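Acyl-CoA dehydrogenase (PDB 2Z1Q) probably catalyses the FAD-dependent 2,3-dehydrogenation of saturated acyl-CoA thioesters, handing the electrons to an acceptor. Local coordinates at residues 106-111 against 181-186; 223-228 against 391-396; 48-53 against 59-64. All blocks are in the same frame, centred on the assembly; numbering follows the deposited sequence.

The three contacts lie on the same side of the chain's centre. Contact 1, where helix 106-117 meets the flavin-binding end of strand 172-183, touches both of the others. Its centre is about 11 Å from that of contact 2 and about 13 Å from that of contact 3. V108 CG2 lies 3.9 Å from I225 CD1, tying contact 1 to contact 2. Both of these reach the cofactor: S183 hydrogen-bonds the flavin, and I225 and I393 touch FAD. Contact 3 is at the surface, away from the FAD site, with its centre about 16 Å from that of contact 2. The two meet where A227 CB lies 4.0 Å from L51 CD1.

Contact 1: residues 106-111 against 181-186; sequences FSVTYG and WISNAG. With FAD (flavin-adenine dinucleotide), chain D.
The W181 indole has the flavin methyl C8M over one face, 3.9 Å above the ring plane and displaced toward the rim; Y376 of the second subunit also meets this indole, with the ring planes inclined at about 60°. Nearer the backbone, W181 CB packs 3.4 Å from C9A of the isoalloxazine. With an alanine in place of W181 the indole is gone, which would probably leave C8M without its cover on that side and Y376 of the second subunit without its aromatic partner. Two residues on, S183 grips the flavin twice: OG donates to N5 at 2.6 Å, and the backbone N donates to O4 at 3.3 Å with an N-H...O angle of 153°. The hydroxyl stands beside its own backbone N (chi1 -54°), and V108 CG1 from helix 106-117 comes up to this OG at 3.8 Å. Around S183 the chain reverses in a type II turn from I182 to A185, and T109 packs against N184 with CA atoms 6.1 Å apart. A serine or threonine hydroxyl at flavin N5, with a nearby tryptophan on the ring system, is characteristic of the acyl-CoA dehydrogenase cofactor site, here bordered by the N-terminal helical and middle beta regions.

Contact 2: residues 223-228 against 391-396; sequences MGIKAS and ARINRI
I225 holds CG1 between its backbone N and carbonyl carbon (chi1 59°), while I393 has CG1 anti to its N (chi1 -166°), which leaves CG2 facing I225; the two side chains meet at about a right angle, I225 CD1 lying 4.2 Å from I393 CG2. In the acyl-CoA dehydrogenase fold this joins a loop of the middle domain to the segment 391-396 that follows from helix 383-392 in the C-terminal helical domain, and both isoleucines touch FAD. The loop is shaped by a type I turn, closed by S228 N to I225 O at 3.0 Å, and held to the helix by hydrogen bonds from I225 N to D390 and from R389 to M223 O. M223 supplies the second apolar meeting: its SD lies against the aliphatic base of R392, 4.0 Å from CB and 4.1 Å from CG. The polar end of R392 leads to the second subunit, forming a salt bridge with D367 and a hydrogen bond with Q371. R395 NH1 bridges to the same D367 and to D363 of its own chain, probably offsetting the closeness of the positive groups: it sits 3.2 Å above one face of the R392 guanidinium, near its rim.

Contact 3: residues 48-53 against 59-64; sequences LPLLER and LELNVP
R53 NH1 makes a salt bridge with OE2 of E58, in the connection leading to residues 59-64, and NE is also hydrogen-bonded to a residue beside these segments. That hold would limit rotation of the flat group, and it leaves one of its faces against L61. L61 CD2 stands 3.8 Å above the guanidinium plane, offset toward the rim, with NE at 3.9 Å and CZ at 4.0 Å from the same methyl. This is a van der Waals contact of a methyl over the flat group, and no hydrogen bond crosses between the segments. The arginine reaches this place by leaving the helix with CG beside its backbone N (chi1 -74°) and then bending at chi3 (63°), which lays the head across the leucine at about a right angle.

L61 is the central residue, contributing 85 of the 166 Å² buried between the segments. Its one methyl CD2 meets both R53 and L50: the L50 methyl CD2 is 4.4 Å from L61 CD2, completing a small apolar patch. E60 adds a further negative charge nearby, but its OE1 is 6.7 Å from R53 NH1, too distant for a direct bond.

The backbones stay apart, with the CA atoms of L50 and L61 separated by 7.7 Å, so side chains make the junction. It joins two consecutive helices of the N-terminal domain across a short connection: the late part of helix 30-54, kinked where the N of P49 and of R53 have no bond to the turn before, proline having no N-H, faces the short 3-10 turn 59-61 that leads into helix 62-71. L51 packs on A227 of the loop before strand 230-235, and N62 and V63 on F187, just beyond strand 172-183.

Contact 1: residues 106-111 against 181-186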
loop_
_atom_site.group_PDB
_atom_site.type_symbol
_atom_site.label_atom_id
_atom_site.label_comp_id
_atom_site.label_asym_id
_atom_site.label_seq_id
_atom_site.Cartn_x
_atom_site.Cartn_y
_atom_site.Cartn_z
ATOM N N PHE B 106 -15.620 -11.098 -9.936
ATOM C CA PHE B 106 -15.961 -12.274 -10.712
ATOM C C PHE B 106 -14.700 -13.102 -10.976
ATOM O O PHE B 106 -14.776 -14.321 -11.162
ATOM C CB PHE B 106 -16.635 -11.881 -12.027
ATOM C CG PHE B 106 -16.943 -13.052 -12.900
ATOM C CD1 PHE B 106 -17.936 -13.963 -12.549
ATOM C CD2 PHE B 106 -16.181 -13.294 -14.030
ATOM C CE1 PHE B 106 -18.156 -15.109 -13.318
ATOM C CE2 PHE B 106 -16.388 -14.430 -14.802
ATOM C CZ PHE B 106 -17.373 -15.342 -14.448
ATOM N N SER B 107 -13.540 -12.447 -10.964
ATOM C CA SER B 107 -12.278 -13.139 -11.183
ATOM C C SER B 107 -12.094 -14.216 -10.105
ATOM O O SER B 107 -11.613 -15.317 -10.396
ATOM C CB SER B 107 -11.121 -12.143 -11.141
ATOM O OG SER B 107 -11.070 -11.488 -9.883
ATOM N N VAL B 108 -12.467 -13.906 -8.862
ATOM C CA VAL B 108 -12.333 -14.890 -7.783
ATOM C C VAL B 108 -13.371 -16.002 -8.001
ATOM O O VAL B 108 -13.081 -17.175 -7.799
ATOM C CB VAL B 108 -12.513 -14.228 -6.389
ATOM C CG1 VAL B 108 -12.427 -15.268 -5.271
ATOM C CG2 VAL B 108 -11.422 -13.183 -6.190
ATOM N N THR B 109 -14.574 -15.630 -8.428
ATOM C CA THR B 109 -15.621 -16.628 -8.691
ATOM C C THR B 109 -15.076 -17.631 -9.711
ATOM O O THR B 109 -15.052 -18.830 -9.455
ATOM C CB THR B 109 -16.889 -15.959 -9.267
ATOM O OG1 THR B 109 -17.322 -14.925 -8.384
ATOM C CG2 THR B 109 -17.997 -16.988 -9.440
ATOM N N TYR B 110 -14.616 -17.115 -10.851
ATOM C CA TYR B 110 -14.034 -17.943 -11.914
ATOM C C TYR B 110 -12.821 -18.722 -11.399
ATOM O O TYR B 110 -12.734 -19.943 -11.569
ATOM C CB TYR B 110 -13.586 -17.054 -13.087
ATOM C CG TYR B 110 -12.843 -17.793 -14.185
ATOM C CD1 TYR B 110 -13.534 -18.504 -15.155
ATOM C CD2 TYR B 110 -11.442 -17.800 -14.232
ATOM C CE1 TYR B 110 -12.872 -19.209 -16.152
ATOM C CE2 TYR B 110 -10.759 -18.513 -15.238
ATOM C CZ TYR B 110 -11.497 -19.214 -16.192
ATOM O OH TYR B 110 -10.918 -19.946 -17.202
ATOM N N GLY B 111 -11.890 -18.007 -10.771
ATOM C CA GLY B 111 -10.681 -18.627 -10.255
ATOM C C GLY B 111 -10.904 -19.754 -9.265
ATOM O O GLY B 111 -10.310 -20.826 -9.390
ATOM N N TRP B 181 -14.295 -18.638 5.312
ATOM C CA TRP B 181 -14.039 -17.909 4.067
ATOM C C TRP B 181 -14.176 -18.761 2.797
ATOM O O TRP B 181 -13.213 -18.883 2.056
ATOM C CB TRP B 181 -12.609 -17.326 4.067
ATOM C CG TRP B 181 -12.239 -16.297 5.123
ATOM C CD1 TRP B 181 -11.323 -16.451 6.132
ATOM C CD2 TRP B 181 -12.717 -14.948 5.223
ATOM N NE1 TRP B 181 -11.202 -15.286 6.849
ATOM C CE2 TRP B 181 -12.044 -14.346 6.313
ATOM C CE3 TRP B 181 -13.645 -14.189 4.497
ATOM C CZ2 TRP B 181 -12.272 -13.022 6.694
ATOM C CZ3 TRP B 181 -13.872 -12.867 4.879
ATOM C CH2 TRP B 181 -13.186 -12.300 5.968
ATOM N N ILE B 182 -15.340 -19.333 2.520
ATOM C CA ILE B 182 -15.475 -20.164 1.317
ATOM C C ILE B 182 -15.984 -19.383 0.108
ATOM O O ILE B 182 -17.135 -18.968 0.079
ATOM C CB ILE B 182 -16.425 -21.355 1.580
ATOM C CG1 ILE B 182 -15.731 -22.365 2.471
ATOM C CG2 ILE B 182 -16.807 -22.047 0.290
ATOM C CD1 ILE B 182 -15.495 -21.877 3.844
ATOM N N SER B 183 -15.123 -19.178 -0.883
ATOM C CA SER B 183 -15.546 -18.465 -2.094
ATOM C C SER B 183 -16.590 -19.301 -2.836
ATOM O O SER B 183 -16.476 -20.530 -2.888
ATOM C CB SER B 183 -14.348 -18.223 -3.039
ATOM O OG SER B 183 -13.275 -17.572 -2.388
ATOM N N ASN B 184 -17.594 -18.630 -3.397
ATOM C CA ASN B 184 -18.672 -19.277 -4.155
ATOM C C ASN B 184 -19.695 -20.019 -3.285
ATOM O O ASN B 184 -20.675 -20.579 -3.797
ATOM C CB ASN B 184 -18.083 -20.268 -5.187
ATOM C CG ASN B 184 -17.309 -19.579 -6.327
ATOM O OD1 ASN B 184 -16.579 -20.239 -7.065
ATOM N ND2 ASN B 184 -17.473 -18.272 -6.477
ATOM N N ALA B 185 -19.483 -20.011 -1.973
ATOM C CA ALA B 185 -20.366 -20.700 -1.034
ATOM C C ALA B 185 -21.827 -20.302 -1.147
ATOM O O ALA B 185 -22.719 -21.087 -0.817
ATOM C CB ALA B 185 -19.877 -20.477 0.387
ATOM N N GLY B 186 -22.082 -19.089 -1.611
ATOM C CA GLY B 186 -23.443 -18.615 -1.737
ATOM C C GLY B 186 -24.263 -19.267 -2.847
ATOM O O GLY B 186 -25.488 -19.216 -2.802
HETATM P PA FAD D . -3.342 -15.609 9.761
HETATM O O1A FAD D . -4.208 -14.733 9.011
HETATM O O2A FAD D . -3.846 -16.906 10.545
HETATM O O5B FAD D . -1.828 -15.597 9.359
HETATM C C5B FAD D . -1.197 -14.437 9.899
HETATM C C4B FAD D . 0.236 -14.732 9.520
HETATM O O4B FAD D . 0.611 -15.663 8.585
HETATM C C3B FAD D . 1.348 -13.589 9.580
HETATM O O3B FAD D . 1.769 -13.361 10.930
HETATM C C2B FAD D . 2.360 -14.392 8.664
HETATM O O2B FAD D . 3.748 -14.097 8.851
HETATM C C1B FAD D . 1.835 -15.683 9.223
HETATM N N9A FAD D . 2.536 -16.931 9.164
HETATM C C8A FAD D . 1.866 -18.117 9.078
HETATM N N7A FAD D . 2.692 -19.097 9.083
HETATM C C5A FAD D . 3.951 -18.616 9.150
HETATM C C6A FAD D . 5.249 -19.208 9.193
HETATM N N6A FAD D . 5.371 -20.582 9.146
HETATM N N1A FAD D . 6.327 -18.381 9.270
HETATM C C2A FAD D . 6.202 -17.058 9.337
HETATM N N3A FAD D . 5.011 -16.495 9.310
HETATM C C4A FAD D . 3.867 -17.194 9.224
HETATM N N1 FAD D . -10.122 -20.678 1.808
HETATM C C2 FAD D . -10.512 -21.806 1.176
HETATM O O2 FAD D . -10.210 -22.881 1.670
HETATM N N3 FAD D . -11.240 -21.797 0.031
HETATM C C4 FAD D . -11.640 -20.627 -0.576
HETATM O O4 FAD D . -12.292 -20.626 -1.592
HETATM C C4X FAD D . -11.260 -19.349 0.076
HETATM N N5 FAD D . -11.627 -18.151 -0.409
HETATM C C5X FAD D . -11.303 -16.999 0.234
HETATM C C6 FAD D . -11.752 -15.722 -0.256
HETATM C C7 FAD D . -11.441 -14.550 0.455
HETATM C C7M FAD D . -11.942 -13.213 -0.055
HETATM C C8 FAD D . -10.661 -14.616 1.654
HETATM C C8M FAD D . -10.312 -13.381 2.453
HETATM C C9 FAD D . -10.216 -15.832 2.124
HETATM C C9A FAD D . -10.527 -17.046 1.438
HETATM N N10 FAD D . -10.096 -18.284 1.964
HETATM C C10 FAD D . -10.449 -19.459 1.334
HETATM C "C1'" FAD D . -9.333 -18.226 3.185
HETATM C "C2'" FAD D . -7.814 -18.366 3.013
HETATM O "O2'" FAD D . -7.470 -19.654 2.523
HETATM C "C3'" FAD D . -7.340 -18.120 4.410
HETATM O "O3'" FAD D . -7.733 -16.762 4.762
HETATM C "C4'" FAD D . -5.853 -18.199 4.614
HETATM O "O4'" FAD D . -5.305 -19.489 4.332
HETATM C "C5'" FAD D . -5.750 -17.802 6.042
HETATM O "O5'" FAD D . -4.500 -17.718 6.512
HETATM P P FAD D . -4.823 -16.991 7.905
HETATM O O1P FAD D . -5.631 -15.782 7.593
HETATM O O2P FAD D . -5.678 -17.969 8.885
HETATM O O3P FAD D . -3.340 -16.605 8.470
#

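Contact 2: residues 223-228 against 391-396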
loop_
_atom_site.group_PDB
_atom_site.type_symbol
_atom_site.label_atom_id
_atom_site.label_comp_id
_atom_site.label_asym_id
_atom_site.label_seq_id
_atom_site.Cartn_x
_atom_site.Cartn_y
_atom_site.Cartn_z
ATOM N N MET B 223 -13.124 -5.740 2.552
ATOM C CA MET B 223 -12.765 -4.433 2.002
ATOM C C MET B 223 -12.866 -4.373 0.484
ATOM O O MET B 223 -13.077 -3.297 -0.067
ATOM C CB MET B 223 -11.372 -3.927 2.471
ATOM C CG MET B 223 -10.164 -4.359 1.681
ATOM S SD MET B 223 -8.697 -3.323 1.857
ATOM C CE MET B 223 -8.317 -3.564 3.590
ATOM N N GLY B 224 -12.753 -5.525 -0.179
ATOM C CA GLY B 224 -12.806 -5.553 -1.634
ATOM C C GLY B 224 -13.367 -6.823 -2.246
ATOM O O GLY B 224 -13.867 -7.694 -1.537
ATOM N N ILE B 225 -13.231 -6.948 -3.567
ATOM C CA ILE B 225 -13.795 -8.071 -4.320
ATOM C C ILE B 225 -15.203 -8.389 -3.804
ATOM O O ILE B 225 -15.543 -9.546 -3.535
ATOM C CB ILE B 225 -12.909 -9.363 -4.285
ATOM C CG1 ILE B 225 -12.673 -9.856 -2.864
ATOM C CG2 ILE B 225 -11.568 -9.100 -4.923
ATOM C CD1 ILE B 225 -11.915 -11.162 -2.855
ATOM N N LYS B 226 -16.012 -7.339 -3.666
ATOM C CA LYS B 226 -17.383 -7.482 -3.182
ATOM C C LYS B 226 -18.264 -8.295 -4.134
ATOM O O LYS B 226 -19.259 -8.886 -3.711
ATOM C CB LYS B 226 -17.998 -6.105 -2.946
ATOM C CG LYS B 226 -17.401 -5.338 -1.765
ATOM C CD LYS B 226 -17.965 -3.929 -1.705
ATOM C CE LYS B 226 -17.531 -3.243 -0.422
ATOM N NZ LYS B 226 -16.091 -3.453 -0.275
ATOM N N ALA B 227 -17.897 -8.330 -5.415
ATOM C CA ALA B 227 -18.658 -9.100 -6.402
ATOM C C ALA B 227 -18.464 -10.592 -6.172
ATOM O O ALA B 227 -19.098 -11.415 -6.823
ATOM C CB ALA B 227 -18.209 -8.749 -7.819
ATOM N N SER B 228 -17.581 -10.953 -5.255
ATOM C CA SER B 228 -17.355 -12.372 -5.006
ATOM C C SER B 228 -18.143 -12.841 -3.790
ATOM O O SER B 228 -18.338 -12.084 -2.832
ATOM C CB SER B 228 -15.855 -12.650 -4.796
ATOM O OG SER B 228 -15.608 -14.029 -4.563
ATOM N N ALA B 391 -7.134 -5.365 -4.940
ATOM C CA ALA B 391 -5.762 -5.864 -5.003
ATOM C C ALA B 391 -5.212 -6.421 -3.706
ATOM O O ALA B 391 -4.508 -7.426 -3.699
ATOM C CB ALA B 391 -4.845 -4.769 -5.500
ATOM N N ARG B 392 -5.543 -5.739 -2.618
ATOM C CA ARG B 392 -5.065 -6.081 -1.283
ATOM C C ARG B 392 -5.107 -7.579 -0.909
ATOM O O ARG B 392 -4.186 -8.088 -0.256
ATOM C CB ARG B 392 -5.846 -5.254 -0.243
ATOM C CG ARG B 392 -4.992 -4.715 0.900
ATOM C CD ARG B 392 -4.077 -5.796 1.348
ATOM N NE ARG B 392 -2.948 -5.415 2.172
ATOM C CZ ARG B 392 -2.010 -6.297 2.491
ATOM N NH1 ARG B 392 -0.974 -5.963 3.251
ATOM N NH2 ARG B 392 -2.110 -7.523 2.005
ATOM N N ILE B 393 -6.154 -8.286 -1.320
ATOM C CA ILE B 393 -6.282 -9.706 -0.977
ATOM C C ILE B 393 -5.212 -10.609 -1.601
ATOM O O ILE B 393 -4.852 -11.644 -1.040
ATOM C CB ILE B 393 -7.694 -10.232 -1.376
ATOM C CG1 ILE B 393 -7.957 -11.593 -0.722
ATOM C CG2 ILE B 393 -7.807 -10.343 -2.893
ATOM C CD1 ILE B 393 -7.900 -11.571 0.802
ATOM N N ASN B 394 -4.669 -10.202 -2.739
ATOM C CA ASN B 394 -3.676 -11.014 -3.427
ATOM C C ASN B 394 -2.418 -11.451 -2.698
ATOM O O ASN B 394 -1.941 -12.558 -2.928
ATOM C CB ASN B 394 -3.340 -10.351 -4.751
ATOM C CG ASN B 394 -4.535 -10.334 -5.665
ATOM O OD1 ASN B 394 -5.143 -11.378 -5.909
ATOM N ND2 ASN B 394 -4.903 -9.159 -6.152
ATOM N N ARG B 395 -1.895 -10.611 -1.812
ATOM C CA ARG B 395 -0.699 -10.960 -1.047
ATOM C C ARG B 395 -1.030 -11.975 0.050
ATOM O O ARG B 395 -0.148 -12.418 0.793
ATOM C CB ARG B 395 -0.086 -9.695 -0.443
ATOM C CG ARG B 395 0.518 -8.748 -1.483
ATOM C CD ARG B 395 0.462 -7.291 -1.001
ATOM N NE ARG B 395 1.249 -7.059 0.208
ATOM C CZ ARG B 395 1.207 -5.937 0.921
ATOM N NH1 ARG B 395 0.422 -4.938 0.563
ATOM N NH2 ARG B 395 1.958 -5.819 2.008
ATOM N N ILE B 396 -2.304 -12.344 0.149
ATOM C CA ILE B 396 -2.747 -13.321 1.148
ATOM C C ILE B 396 -3.151 -14.646 0.497
ATOM O O ILE B 396 -2.798 -15.718 1.003
ATOM C CB ILE B 396 -3.904 -12.746 1.965
ATOM C CG1 ILE B 396 -3.391 -11.512 2.695
ATOM C CG2 ILE B 396 -4.452 -13.774 2.959
ATOM C CD1 ILE B 396 -4.431 -10.801 3.461
#

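Contact 3: residues 48-53 against 59-64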
loop_
_atom_site.group_PDB
_atom_site.type_symbol
_atom_site.label_atom_id
_atom_site.label_comp_id
_atom_site.label_asym_id
_atom_site.label_seq_id
_atom_site.Cartn_x
_atom_site.Cartn_y
_atom_site.Cartn_z
ATOM N N LEU B 48 -18.528 -6.801 -16.911
ATOM C CA LEU B 48 -18.436 -5.397 -16.547
ATOM C C LEU B 48 -19.785 -4.686 -16.383
ATOM O O LEU B 48 -19.982 -3.913 -15.444
ATOM C CB LEU B 48 -17.601 -4.655 -17.588
ATOM C CG LEU B 48 -16.758 -3.498 -17.067
ATOM C CD1 LEU B 48 -15.869 -4.008 -15.945
ATOM C CD2 LEU B 48 -15.919 -2.924 -18.205
ATOM N N PRO B 49 -20.719 -4.921 -17.315
ATOM C CA PRO B 49 -22.037 -4.284 -17.242
ATOM C C PRO B 49 -22.820 -4.595 -15.959
ATOM O O PRO B 49 -23.685 -3.824 -15.551
ATOM C CB PRO B 49 -22.739 -4.814 -18.493
ATOM C CG PRO B 49 -21.598 -4.982 -19.458
ATOM C CD PRO B 49 -20.533 -5.614 -18.601
ATOM N N LEU B 50 -22.494 -5.720 -15.328
ATOM C CA LEU B 50 -23.173 -6.152 -14.106
ATOM C C LEU B 50 -22.348 -5.955 -12.829
ATOM O O LEU B 50 -22.849 -6.149 -11.720
ATOM C CB LEU B 50 -23.555 -7.627 -14.238
ATOM C CG LEU B 50 -24.451 -8.012 -15.417
ATOM C CD1 LEU B 50 -24.538 -9.524 -15.455
ATOM C CD2 LEU B 50 -25.840 -7.387 -15.289
ATOM N N LEU B 51 -21.090 -5.564 -12.985
ATOM C CA LEU B 51 -20.197 -5.365 -11.850
ATOM C C LEU B 51 -20.767 -4.525 -10.704
ATOM O O LEU B 51 -20.668 -4.906 -9.538
ATOM C CB LEU B 51 -18.892 -4.733 -12.333
ATOM C CG LEU B 51 -17.784 -4.596 -11.290
ATOM C CD1 LEU B 51 -17.578 -5.922 -10.543
ATOM C CD2 LEU B 51 -16.512 -4.158 -12.001
ATOM N N GLU B 52 -21.350 -3.379 -11.045
ATOM C CA GLU B 52 -21.918 -2.474 -10.051
ATOM C C GLU B 52 -23.013 -3.156 -9.231
ATOM O O GLU B 52 -23.016 -3.071 -8.006
ATOM C CB GLU B 52 -22.480 -1.222 -10.742
ATOM C CG GLU B 52 -22.317 0.073 -9.956
ATOM C CD GLU B 52 -20.856 0.471 -9.752
ATOM O OE1 GLU B 52 -20.106 0.539 -10.750
ATOM O OE2 GLU B 52 -20.457 0.722 -8.590
ATOM N N ARG B 53 -23.940 -3.827 -9.906
ATOM C CA ARG B 53 -25.026 -4.507 -9.207
ATOM C C ARG B 53 -24.497 -5.629 -8.321
ATOM O O ARG B 53 -24.995 -5.837 -7.220
ATOM C CB ARG B 53 -26.047 -5.078 -10.200
ATOM C CG ARG B 53 -26.948 -4.046 -10.869
ATOM C CD ARG B 53 -27.723 -4.653 -12.049
ATOM N NE ARG B 53 -28.653 -5.726 -11.682
ATOM C CZ ARG B 53 -29.304 -6.470 -12.576
ATOM N NH1 ARG B 53 -30.141 -7.427 -12.181
ATOM N NH2 ARG B 53 -29.106 -6.269 -13.870
ATOM N N LEU B 59 -25.190 -10.845 -5.740
ATOM C CA LEU B 59 -24.144 -11.821 -5.969
ATOM C C LEU B 59 -24.629 -13.016 -6.775
ATOM O O LEU B 59 -23.817 -13.746 -7.344
ATOM C CB LEU B 59 -23.571 -12.323 -4.639
ATOM C CG LEU B 59 -22.863 -11.267 -3.796
ATOM C CD1 LEU B 59 -22.428 -11.878 -2.465
ATOM C CD2 LEU B 59 -21.671 -10.722 -4.581
ATOM N N GLU B 60 -25.944 -13.219 -6.819
ATOM C CA GLU B 60 -26.484 -14.353 -7.557
ATOM C C GLU B 60 -26.269 -14.196 -9.066
ATOM O O GLU B 60 -26.434 -15.152 -9.828
ATOM C CB GLU B 60 -27.969 -14.551 -7.242
ATOM C CG GLU B 60 -28.891 -13.436 -7.717
ATOM C CD GLU B 60 -28.951 -12.260 -6.764
ATOM O OE1 GLU B 60 -29.906 -11.461 -6.882
ATOM O OE2 GLU B 60 -28.056 -12.125 -5.905
ATOM N N LEU B 61 -25.891 -12.991 -9.487
ATOM C CA LEU B 61 -25.632 -12.738 -10.897
ATOM C C LEU B 61 -24.403 -13.545 -11.338
ATOM O O LEU B 61 -24.170 -13.716 -12.535
ATOM C CB LEU B 61 -25.436 -11.240 -11.134
ATOM C CG LEU B 61 -26.629 -10.442 -11.688
ATOM C CD1 LEU B 61 -27.959 -11.016 -11.225
ATOM C CD2 LEU B 61 -26.480 -8.983 -11.262
ATOM N N ASN B 62 -23.629 -14.040 -10.367
ATOM C CA ASN B 62 -22.452 -14.863 -10.653
ATOM C C ASN B 62 -22.881 -16.163 -11.370
ATOM O O ASN B 62 -22.129 -16.711 -12.169
ATOM C CB ASN B 62 -21.717 -15.262 -9.354
ATOM C CG ASN B 62 -20.705 -14.214 -8.885
ATOM O OD1 ASN B 62 -20.906 -13.556 -7.865
ATOM N ND2 ASN B 62 -19.605 -14.072 -9.618
ATOM N N VAL B 63 -24.081 -16.655 -11.063
ATOM C CA VAL B 63 -24.559 -17.903 -11.662
ATOM C C VAL B 63 -24.737 -17.792 -13.176
ATOM O O VAL B 63 -24.153 -18.552 -13.936
ATOM C CB VAL B 63 -25.877 -18.367 -11.011
ATOM C CG1 VAL B 63 -26.347 -19.667 -11.636
ATOM C CG2 VAL B 63 -25.678 -18.556 -9.515
ATOM N N PRO B 64 -25.559 -16.838 -13.631
ATOM C CA PRO B 64 -25.726 -16.722 -15.076
ATOM C C PRO B 64 -24.398 -16.374 -15.767
ATOM O O PRO B 64 -24.135 -16.842 -16.877
ATOM C CB PRO B 64 -26.789 -15.629 -15.212
ATOM C CG PRO B 64 -26.577 -14.795 -13.973
ATOM C CD PRO B 64 -26.394 -15.859 -12.922
#